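Local structure of acetyl xylan esterase (Metagenome, 6XYC) at residues G2-V15 against N26-Y39. The protein hydrolyses ester bonds in complex natural xylans, acting as a bifunctional acetyl xylan and feruloyl esterase of the alpha/beta hydrolase superfamily. Numbering follows the deposited sequence.
Sequences GPAEDTYSTSWTNV and NLDIYLPKEQKTAY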
ATOM      1  N   GLY A   2       4.665  -3.793 -17.622  1.00 38.07           N
ATOM      2  CA  GLY A   2       3.646  -4.522 -16.900  1.00 32.68           C
ATOM      3  C   GLY A   2       4.032  -5.968 -16.665  1.00 30.52           C
ATOM      4  O   GLY A   2       5.196  -6.353 -16.813  1.00 30.30           O
ATOM      5  N   PRO A   3       3.061  -6.801 -16.299  1.00 31.30           N
ATOM      6  CA  PRO A   3       3.347  -8.224 -16.098  1.00 29.73           C
ATOM      7  C   PRO A   3       3.454  -8.956 -17.428  1.00 31.63           C
ATOM      8  O   PRO A   3       2.950  -8.511 -18.461  1.00 31.38           O
ATOM      9  CB  PRO A   3       2.147  -8.721 -15.286  1.00 31.56           C
ATOM     10  CG  PRO A   3       1.003  -7.816 -15.723  1.00 29.32           C
ATOM     11  CD  PRO A   3       1.622  -6.495 -16.172  1.00 29.04           C
ATOM     12  N   ALA A   4       4.139 -10.097 -17.386  1.00 33.70           N
ATOM     13  CA  ALA A   4       4.336 -10.894 -18.589  1.00 35.67           C
ATOM     14  C   ALA A   4       2.993 -11.235 -19.223  1.00 35.38           C
ATOM     15  O   ALA A   4       2.022 -11.556 -18.531  1.00 33.33           O
ATOM     16  CB  ALA A   4       5.112 -12.168 -18.259  1.00 37.84           C
ATOM     17  N   GLU A   5       2.946 -11.166 -20.554  1.00 36.65           N
ATOM     18  CA  GLU A   5       1.686 -11.309 -21.274  1.00 38.98           C
ATOM     19  C   GLU A   5       0.984 -12.620 -20.950  1.00 41.53           C
ATOM     20  O   GLU A   5      -0.252 -12.667 -20.919  1.00 39.74           O
ATOM     21  CB  GLU A   5       1.939 -11.210 -22.780  1.00 40.76           C
ATOM     22  CG  GLU A   5       0.699 -11.050 -23.635  1.00 41.10           C
ATOM     23  CD  GLU A   5       0.154 -12.372 -24.128  1.00 47.19           C
ATOM     24  OE1 GLU A   5       0.871 -13.389 -24.049  1.00 47.02           O
ATOM     25  OE2 GLU A   5      -1.001 -12.392 -24.598  1.00 47.51           O
ATOM     26  N   ASP A   6       1.741 -13.691 -20.711  1.00 42.00           N
ATOM     27  CA  ASP A   6       1.145 -15.000 -20.474  1.00 46.45           C
ATOM     28  C   ASP A   6       0.688 -15.200 -19.035  1.00 43.59           C
ATOM     29  O   ASP A   6       0.240 -16.301 -18.693  1.00 44.09           O
ATOM     30  CB  ASP A   6       2.129 -16.110 -20.863  1.00 57.45           C
ATOM     31  CG  ASP A   6       3.369 -16.131 -19.993  1.00 68.45           C
ATOM     32  OD1 ASP A   6       4.093 -17.147 -20.028  1.00 77.19           O
ATOM     33  OD2 ASP A   6       3.624 -15.133 -19.284  1.00 56.50           O
ATOM     34  N   THR A   7       0.772 -14.175 -18.185  1.00 39.77           N
ATOM     35  CA  THR A   7       0.293 -14.307 -16.814  1.00 38.94           C
ATOM     36  C   THR A   7      -1.179 -13.949 -16.660  1.00 34.95           C
ATOM     37  O   THR A   7      -1.777 -14.293 -15.634  1.00 30.90           O
ATOM     38  CB  THR A   7       1.110 -13.421 -15.863  1.00 33.82           C
ATOM     39  OG1 THR A   7       0.986 -12.045 -16.257  1.00 33.06           O
ATOM     40  CG2 THR A   7       2.573 -13.824 -15.877  1.00 36.24           C
ATOM     41  N   TYR A   8      -1.781 -13.289 -17.649  1.00 33.40           N
ATOM     42  CA  TYR A   8      -3.152 -12.813 -17.524  1.00 30.77           C
ATOM     43  C   TYR A   8      -3.960 -13.136 -18.775  1.00 30.87           C
ATOM     44  O   TYR A   8      -3.430 -13.205 -19.887  1.00 31.55           O
ATOM     45  CB  TYR A   8      -3.202 -11.291 -17.247  1.00 29.31           C
ATOM     46  CG  TYR A   8      -2.531 -10.408 -18.292  1.00 32.25           C
ATOM     47  CD1 TYR A   8      -3.261  -9.858 -19.340  1.00 31.33           C
ATOM     48  CD2 TYR A   8      -1.175 -10.112 -18.221  1.00 31.66           C
ATOM     49  CE1 TYR A   8      -2.655  -9.055 -20.295  1.00 32.41           C
ATOM     50  CE2 TYR A   8      -0.562  -9.308 -19.171  1.00 32.43           C
ATOM     51  CZ  TYR A   8      -1.306  -8.780 -20.202  1.00 34.23           C
ATOM     52  OH  TYR A   8      -0.706  -7.981 -21.147  1.00 37.77           O
ATOM     53  N   SER A   9      -5.263 -13.328 -18.568  1.00 31.09           N
ATOM     54  CA  SER A   9      -6.211 -13.560 -19.649  1.00 30.34           C
ATOM     55  C   SER A   9      -6.898 -12.286 -20.116  1.00 30.69           C
ATOM     56  O   SER A   9      -7.379 -12.237 -21.256  1.00 31.39           O
ATOM     57  CB  SER A   9      -7.282 -14.562 -19.204  1.00 35.04           C
ATOM     58  OG  SER A   9      -8.028 -14.038 -18.118  1.00 32.02           O
ATOM     59  N   THR A  10      -6.941 -11.262 -19.268  1.00 28.28           N
ATOM     60  CA  THR A  10      -7.689 -10.044 -19.522  1.00 25.99           C
ATOM     61  C   THR A  10      -6.935  -8.897 -18.870  1.00 29.87           C
ATOM     62  O   THR A  10      -6.411  -9.044 -17.762  1.00 25.74           O
ATOM     63  CB  THR A  10      -9.110 -10.134 -18.960  1.00 28.76           C
ATOM     64  OG1 THR A  10      -9.727 -11.346 -19.403  1.00 31.44           O
ATOM     65  CG2 THR A  10      -9.943  -8.959 -19.416  1.00 30.65           C
ATOM     66  N   SER A  11      -6.876  -7.764 -19.563  1.00 26.10           N
ATOM     67  CA  SER A  11      -6.262  -6.573 -19.007  1.00 27.65           C
ATOM     68  C   SER A  11      -7.081  -5.359 -19.410  1.00 28.89           C
ATOM     69  O   SER A  11      -7.564  -5.265 -20.542  1.00 26.93           O
ATOM     70  CB  SER A  11      -4.811  -6.405 -19.479  1.00 28.45           C
ATOM     71  OG  SER A  11      -4.741  -6.165 -20.874  1.00 27.68           O
ATOM     72  N   TRP A  12      -7.267  -4.456 -18.453  1.00 24.17           N
ATOM     73  CA  TRP A  12      -7.708  -3.093 -18.710  1.00 25.63           C
ATOM     74  C   TRP A  12      -6.591  -2.186 -18.210  1.00 29.87           C
ATOM     75  O   TRP A  12      -6.236  -2.248 -17.028  1.00 28.05           O
ATOM     76  CB  TRP A  12      -9.009  -2.760 -17.984  1.00 26.83           C
ATOM     77  CG  TRP A  12     -10.238  -3.530 -18.378  1.00 27.24           C
ATOM     78  CD1 TRP A  12     -11.193  -3.150 -19.282  1.00 28.17           C
ATOM     79  CD2 TRP A  12     -10.678  -4.778 -17.831  1.00 27.52           C
ATOM     80  NE1 TRP A  12     -12.186  -4.098 -19.344  1.00 28.42           N
ATOM     81  CE2 TRP A  12     -11.891  -5.109 -18.467  1.00 27.68           C
ATOM     82  CE3 TRP A  12     -10.155  -5.655 -16.874  1.00 27.89           C
ATOM     83  CZ2 TRP A  12     -12.593  -6.277 -18.172  1.00 28.64           C
ATOM     84  CZ3 TRP A  12     -10.851  -6.818 -16.587  1.00 29.21           C
ATOM     85  CH2 TRP A  12     -12.057  -7.120 -17.237  1.00 31.22           C
ATOM     86  N   THR A  13      -6.024  -1.361 -19.087  1.00 27.45           N
ATOM     87  CA  THR A  13      -4.982  -0.442 -18.653  1.00 25.92           C
ATOM     88  C   THR A  13      -5.458   1.001 -18.749  1.00 29.04           C
ATOM     89  O   THR A  13      -6.279   1.353 -19.603  1.00 28.82           O
ATOM     90  CB  THR A  13      -3.688  -0.626 -19.462  1.00 28.46           C
ATOM     91  OG1 THR A  13      -3.960  -0.553 -20.866  1.00 31.70           O
ATOM     92  CG2 THR A  13      -3.050  -1.968 -19.127  1.00 27.31           C
ATOM     93  N   ASN A  14      -4.948   1.825 -17.830  1.00 26.82           N
ATOM     94  CA  ASN A  14      -5.248   3.257 -17.792  1.00 29.49           C
ATOM     95  C   ASN A  14      -6.750   3.508 -17.655  1.00 28.86           C
ATOM     96  O   ASN A  14      -7.360   4.260 -18.420  1.00 28.33           O
ATOM     97  CB  ASN A  14      -4.664   3.954 -19.019  1.00 26.97           C
ATOM     98  CG  ASN A  14      -3.153   4.069 -18.938  1.00 33.09           C
ATOM     99  OD1 ASN A  14      -2.619   4.628 -17.982  1.00 34.16           O
ATOM    100  ND2 ASN A  14      -2.458   3.522 -19.927  1.00 36.46           N
ATOM    101  N   VAL A  15      -7.335   2.865 -16.651  1.00 26.75           N
ATOM    102  CA  VAL A  15      -8.705   3.117 -16.228  1.00 27.67           C
ATOM    103  C   VAL A  15      -8.656   4.172 -15.133  1.00 26.21           C
ATOM    104  O   VAL A  15      -7.988   3.984 -14.111  1.00 24.14           O
ATOM    105  CB  VAL A  15      -9.367   1.826 -15.727  1.00 27.13           C
ATOM    106  CG1 VAL A  15     -10.747   2.113 -15.191  1.00 29.82           C
ATOM    107  CG2 VAL A  15      -9.399   0.784 -16.844  1.00 30.50           C
ATOM    108  N   ASN A  26      -5.135   6.924 -12.505  1.00 24.81           N
ATOM    109  CA  ASN A  26      -5.372   5.759 -13.340  1.00 23.94           C
ATOM    110  C   ASN A  26      -4.927   4.490 -12.625  1.00 24.43           C
ATOM    111  O   ASN A  26      -4.087   4.516 -11.726  1.00 23.80           O
ATOM    112  CB  ASN A  26      -4.632   5.876 -14.672  1.00 26.38           C
ATOM    113  CG  ASN A  26      -5.270   6.870 -15.613  1.00 29.20           C
ATOM    114  OD1 ASN A  26      -6.387   7.331 -15.396  1.00 26.76           O
ATOM    115  ND2 ASN A  26      -4.553   7.196 -16.687  1.00 31.67           N
ATOM    116  N   LEU A  27      -5.496   3.368 -13.053  1.00 23.30           N
ATOM    117  CA  LEU A  27      -5.062   2.063 -12.580  1.00 23.90           C
ATOM    118  C   LEU A  27      -5.111   1.071 -13.731  1.00 26.24           C
ATOM    119  O   LEU A  27      -5.724   1.327 -14.770  1.00 23.25           O
ATOM    120  CB  LEU A  27      -5.929   1.570 -11.412  1.00 21.66           C
ATOM    121  CG  LEU A  27      -7.448   1.617 -11.550  1.00 26.49           C
ATOM    122  CD1 LEU A  27      -7.962   0.450 -12.358  1.00 25.09           C
ATOM    123  CD2 LEU A  27      -8.065   1.641 -10.150  1.00 23.26           C
ATOM    124  N   ASP A  28      -4.443  -0.061 -13.536  1.00 24.48           N
ATOM    125  CA  ASP A  28      -4.468  -1.174 -14.476  1.00 22.44           C
ATOM    126  C   ASP A  28      -5.057  -2.388 -13.773  1.00 26.67           C
ATOM    127  O   ASP A  28      -4.785  -2.620 -12.591  1.00 25.38           O
ATOM    128  CB  ASP A  28      -3.067  -1.495 -14.995  1.00 23.83           C
ATOM    129  CG  ASP A  28      -2.377  -0.292 -15.607  1.00 25.64           C
ATOM    130  OD1 ASP A  28      -3.079   0.586 -16.159  1.00 25.79           O
ATOM    131  OD2 ASP A  28      -1.135  -0.235 -15.525  1.00 26.75           O
ATOM    132  N   ILE A  29      -5.861  -3.165 -14.497  1.00 26.35           N
ATOM    133  CA  ILE A  29      -6.506  -4.353 -13.942  1.00 24.95           C
ATOM    134  C   ILE A  29      -6.121  -5.556 -14.792  1.00 27.98           C
ATOM    135  O   ILE A  29      -6.261  -5.520 -16.016  1.00 29.56           O
ATOM    136  CB  ILE A  29      -8.037  -4.196 -13.893  1.00 24.50           C
ATOM    137  CG1 ILE A  29      -8.434  -2.995 -13.034  1.00 26.93           C
ATOM    138  CG2 ILE A  29      -8.676  -5.465 -13.355  1.00 28.12           C
ATOM    139  CD1 ILE A  29      -9.910  -2.664 -13.095  1.00 30.25           C
ATOM    140  N   TYR A  30      -5.656  -6.621 -14.146  1.00 24.04           N
ATOM    141  CA  TYR A  30      -5.288  -7.867 -14.812  1.00 26.32           C
ATOM    142  C   TYR A  30      -6.018  -9.028 -14.150  1.00 27.56           C
ATOM    143  O   TYR A  30      -6.065  -9.110 -12.920  1.00 26.69           O
ATOM    144  CB  TYR A  30      -3.777  -8.119 -14.748  1.00 24.08           C
ATOM    145  CG  TYR A  30      -2.925  -7.019 -15.331  1.00 26.45           C
ATOM    146  CD1 TYR A  30      -2.573  -7.026 -16.670  1.00 26.62           C
ATOM    147  CD2 TYR A  30      -2.460  -5.978 -14.537  1.00 25.62           C
ATOM    148  CE1 TYR A  30      -1.786  -6.027 -17.206  1.00 27.91           C
ATOM    149  CE2 TYR A  30      -1.678  -4.969 -15.065  1.00 26.83           C
ATOM    150  CZ  TYR A  30      -1.342  -5.001 -16.405  1.00 26.81           C
ATOM    151  OH  TYR A  30      -0.561  -4.006 -16.944  1.00 28.62           O
ATOM    152  N   LEU A  31      -6.589  -9.936 -14.967  1.00 27.58           N
ATOM    153  CA  LEU A  31      -7.207 -11.149 -14.447  1.00 28.22           C
ATOM    154  C   LEU A  31      -6.348 -12.366 -14.790  1.00 28.87           C
ATOM    155  O   LEU A  31      -5.738 -12.403 -15.864  1.00 27.59           O
ATOM    156  CB  LEU A  31      -8.614 -11.352 -15.015  1.00 27.81           C
ATOM    157  CG  LEU A  31      -9.555 -10.147 -14.942  1.00 28.48           C
ATOM    158  CD1 LEU A  31     -10.894 -10.475 -15.596  1.00 31.06           C
ATOM    159  CD2 LEU A  31      -9.752  -9.691 -13.500  1.00 30.37           C
ATOM    160  N   PRO A  32      -6.286 -13.376 -13.918  1.00 29.75           N
ATOM    161  CA  PRO A  32      -5.342 -14.480 -14.144  1.00 32.40           C
ATOM    162  C   PRO A  32      -5.602 -15.223 -15.447  1.00 36.51           C
ATOM    163  O   PRO A  32      -6.723 -15.273 -15.957  1.00 33.17           O
ATOM    164  CB  PRO A  32      -5.558 -15.395 -12.931  1.00 35.95           C
ATOM    165  CG  PRO A  32      -6.150 -14.509 -11.871  1.00 31.32           C
ATOM    166  CD  PRO A  32      -6.967 -13.478 -12.611  1.00 31.39           C
ATOM    167  N   LYS A  33      -4.532 -15.814 -15.982  1.00 37.00           N
ATOM    168  CA  LYS A  33      -4.655 -16.656 -17.169  1.00 40.19           C
ATOM    169  C   LYS A  33      -5.646 -17.784 -16.933  1.00 40.89           C
ATOM    170  O   LYS A  33      -6.544 -18.024 -17.750  1.00 42.63           O
ATOM    171  CB  LYS A  33      -3.284 -17.214 -17.549  1.00 38.49           C
ATOM    172  CG  LYS A  33      -3.302 -18.182 -18.726  1.00 40.40           C
ATOM    173  CD  LYS A  33      -3.327 -17.471 -20.088  1.00 48.60           C
ATOM    174  CE  LYS A  33      -2.382 -16.278 -20.172  1.00 50.08           C
ATOM    175  NZ  LYS A  33      -2.809 -15.270 -21.180  1.00 46.66           N
ATOM    176  N   GLU A  34      -5.456 -18.523 -15.846  1.00 43.88           N
ATOM    177  CA  GLU A  34      -6.400 -19.534 -15.398  1.00 47.88           C
ATOM    178  C   GLU A  34      -7.783 -18.914 -15.249  1.00 49.66           C
ATOM    179  O   GLU A  34      -8.063 -18.255 -14.245  1.00 48.05           O
ATOM    180  CB  GLU A  34      -5.933 -20.136 -14.070  1.00 59.40           C
ATOM    181  CG  GLU A  34      -5.375 -19.115 -13.077  1.00 64.79           C
ATOM    182  CD  GLU A  34      -4.226 -19.659 -12.236  1.00 73.74           C
ATOM    183  OE1 GLU A  34      -4.165 -19.354 -11.029  1.00 68.55           O
ATOM    184  OE2 GLU A  34      -3.373 -20.393 -12.777  1.00108.40           O
ATOM    185  N   GLN A  35      -8.654 -19.116 -16.237  1.00 49.84           N
ATOM    186  CA  GLN A  35      -9.943 -18.435 -16.252  1.00 52.31           C
ATOM    187  C   GLN A  35     -10.882 -19.033 -15.207  1.00 57.54           C
ATOM    188  O   GLN A  35     -10.872 -20.241 -14.952  1.00 56.81           O
ATOM    189  CB  GLN A  35     -10.569 -18.518 -17.645  1.00 56.07           C
ATOM    190  CG  GLN A  35      -9.636 -18.050 -18.759  1.00 51.30           C
ATOM    191  CD  GLN A  35     -10.339 -17.221 -19.821  1.00 51.51           C
ATOM    192  OE1 GLN A  35     -11.425 -16.688 -19.601  1.00 51.30           O
ATOM    193  NE2 GLN A  35      -9.711 -17.105 -20.983  1.00 41.01           N
ATOM    194  N   LYS A  36     -11.682 -18.166 -14.589  1.00 57.04           N
ATOM    195  CA  LYS A  36     -12.668 -18.574 -13.600  1.00 55.50           C
ATOM    196  C   LYS A  36     -13.812 -17.569 -13.637  1.00 51.70           C
ATOM    197  O   LYS A  36     -13.735 -16.533 -14.304  1.00 46.82           O
ATOM    198  CB  LYS A  36     -12.057 -18.667 -12.198  1.00 57.91           C
ATOM    199  CG  LYS A  36     -11.745 -20.089 -11.752  1.00 73.03           C
ATOM    200  CD  LYS A  36     -13.004 -20.849 -11.362  1.00 94.07           C
ATOM    201  CE  LYS A  36     -13.539 -20.396 -10.011  1.00 86.61           C
ATOM    202  NZ  LYS A  36     -14.956 -20.821  -9.792  1.00 63.59           N
ATOM    203  N   THR A  37     -14.882 -17.886 -12.905  1.00 55.71           N
ATOM    204  CA  THR A  37     -16.078 -17.049 -12.935  1.00 56.10           C
ATOM    205  C   THR A  37     -15.786 -15.654 -12.394  1.00 51.75           C
ATOM    206  O   THR A  37     -16.095 -14.646 -13.041  1.00 46.99           O
ATOM    207  CB  THR A  37     -17.199 -17.713 -12.133  1.00 56.21           C
ATOM    208  OG1 THR A  37     -16.684 -18.165 -10.874  1.00 70.29           O
ATOM    209  CG2 THR A  37     -17.770 -18.898 -12.900  1.00 53.12           C
ATOM    210  N   ALA A  38     -15.195 -15.576 -11.204  1.00 48.01           N
ATOM    211  CA  ALA A  38     -14.800 -14.305 -10.613  1.00 42.26           C
ATOM    212  C   ALA A  38     -13.456 -14.497  -9.928  1.00 40.19           C
ATOM    213  O   ALA A  38     -12.995 -15.624  -9.721  1.00 39.64           O
ATOM    214  CB  ALA A  38     -15.845 -13.788  -9.620  1.00 37.18           C
ATOM    215  N   TYR A  39     -12.829 -13.384  -9.562  1.00 34.71           N
ATOM    216  CA  TYR A  39     -11.499 -13.412  -8.965  1.00 34.29           C
ATOM    217  C   TYR A  39     -11.434 -12.489  -7.759  1.00 31.61           C
ATOM    218  O   TYR A  39     -11.801 -11.314  -7.853  1.00 31.88           O
ATOM    219  CB  TYR A  39     -10.428 -12.983  -9.973  1.00 34.32           C
ATOM    220  CG  TYR A  39     -10.453 -13.732 -11.280  1.00 32.98           C
ATOM    221  CD1 TYR A  39      -9.760 -14.923 -11.431  1.00 34.25           C
ATOM    222  CD2 TYR A  39     -11.167 -13.240 -12.367  1.00 37.33           C
ATOM    223  CE1 TYR A  39      -9.773 -15.606 -12.626  1.00 39.11           C
ATOM    224  CE2 TYR A  39     -11.189 -13.918 -13.562  1.00 38.26           C
ATOM    225  CZ  TYR A  39     -10.488 -15.094 -13.685  1.00 40.15           C
ATOM    226  OH  TYR A  39     -10.516 -15.761 -14.879  1.00 41.88           O
TER
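Tyr30 is met by two residues of the N-terminal segment, by Pro3 over one face and by Tyr8 at its edge. Pro3 points its CG-CD edge down onto the ring, with CG 3.6 Å from the centroid of the Tyr30 ring and almost on the normal, a CH-pi contact. Tyr8 receives the edge of Tyr30 on its own face in a T-shaped pair, centroids 4.9 Å apart and planes at 62°. That meeting follows from the Tyr8 torsion: CG stands between the backbone N and the carbonyl carbon (chi1 58°), turning the ring over CD1 of Tyr30. Ser11 CB packs against the same CD1 at 3.6 Å. Beyond the segments, Ser60 of helix 56-69 touches both Pro3 and Tyr30.

The other face of the sheet carries Trp12, whose CE3 lies against Ile29 CG2, while Leu31 CD1 meets the indole edge at CZ3, near the ring plane. Tyr108 adds an edge-to-face partner for the indole. Backbone bonds in both directions pair Trp12 with Ile29.

At the far end Asp28 OD1 accepts the N-H of Asn14 at 2.8 Å, in a nearly straight bond, and also forms a salt bridge with Lys56, which probably stabilises its negative charge. At the opposite end Lys33 N bonds to Thr7 O at 3.2 Å, while Ser9 OG bonds to Pro32 O at 2.8 Å.

Two residues, Asn14 and Val15, stand opposite the single residue Leu27, a G1 beta bulge with Asn14 in the left-handed conformation (phi 58°), within the antiparallel hairpin of strands 8-16 and 26-32 at the N-terminal edge of the alpha/beta hydrolase sheet.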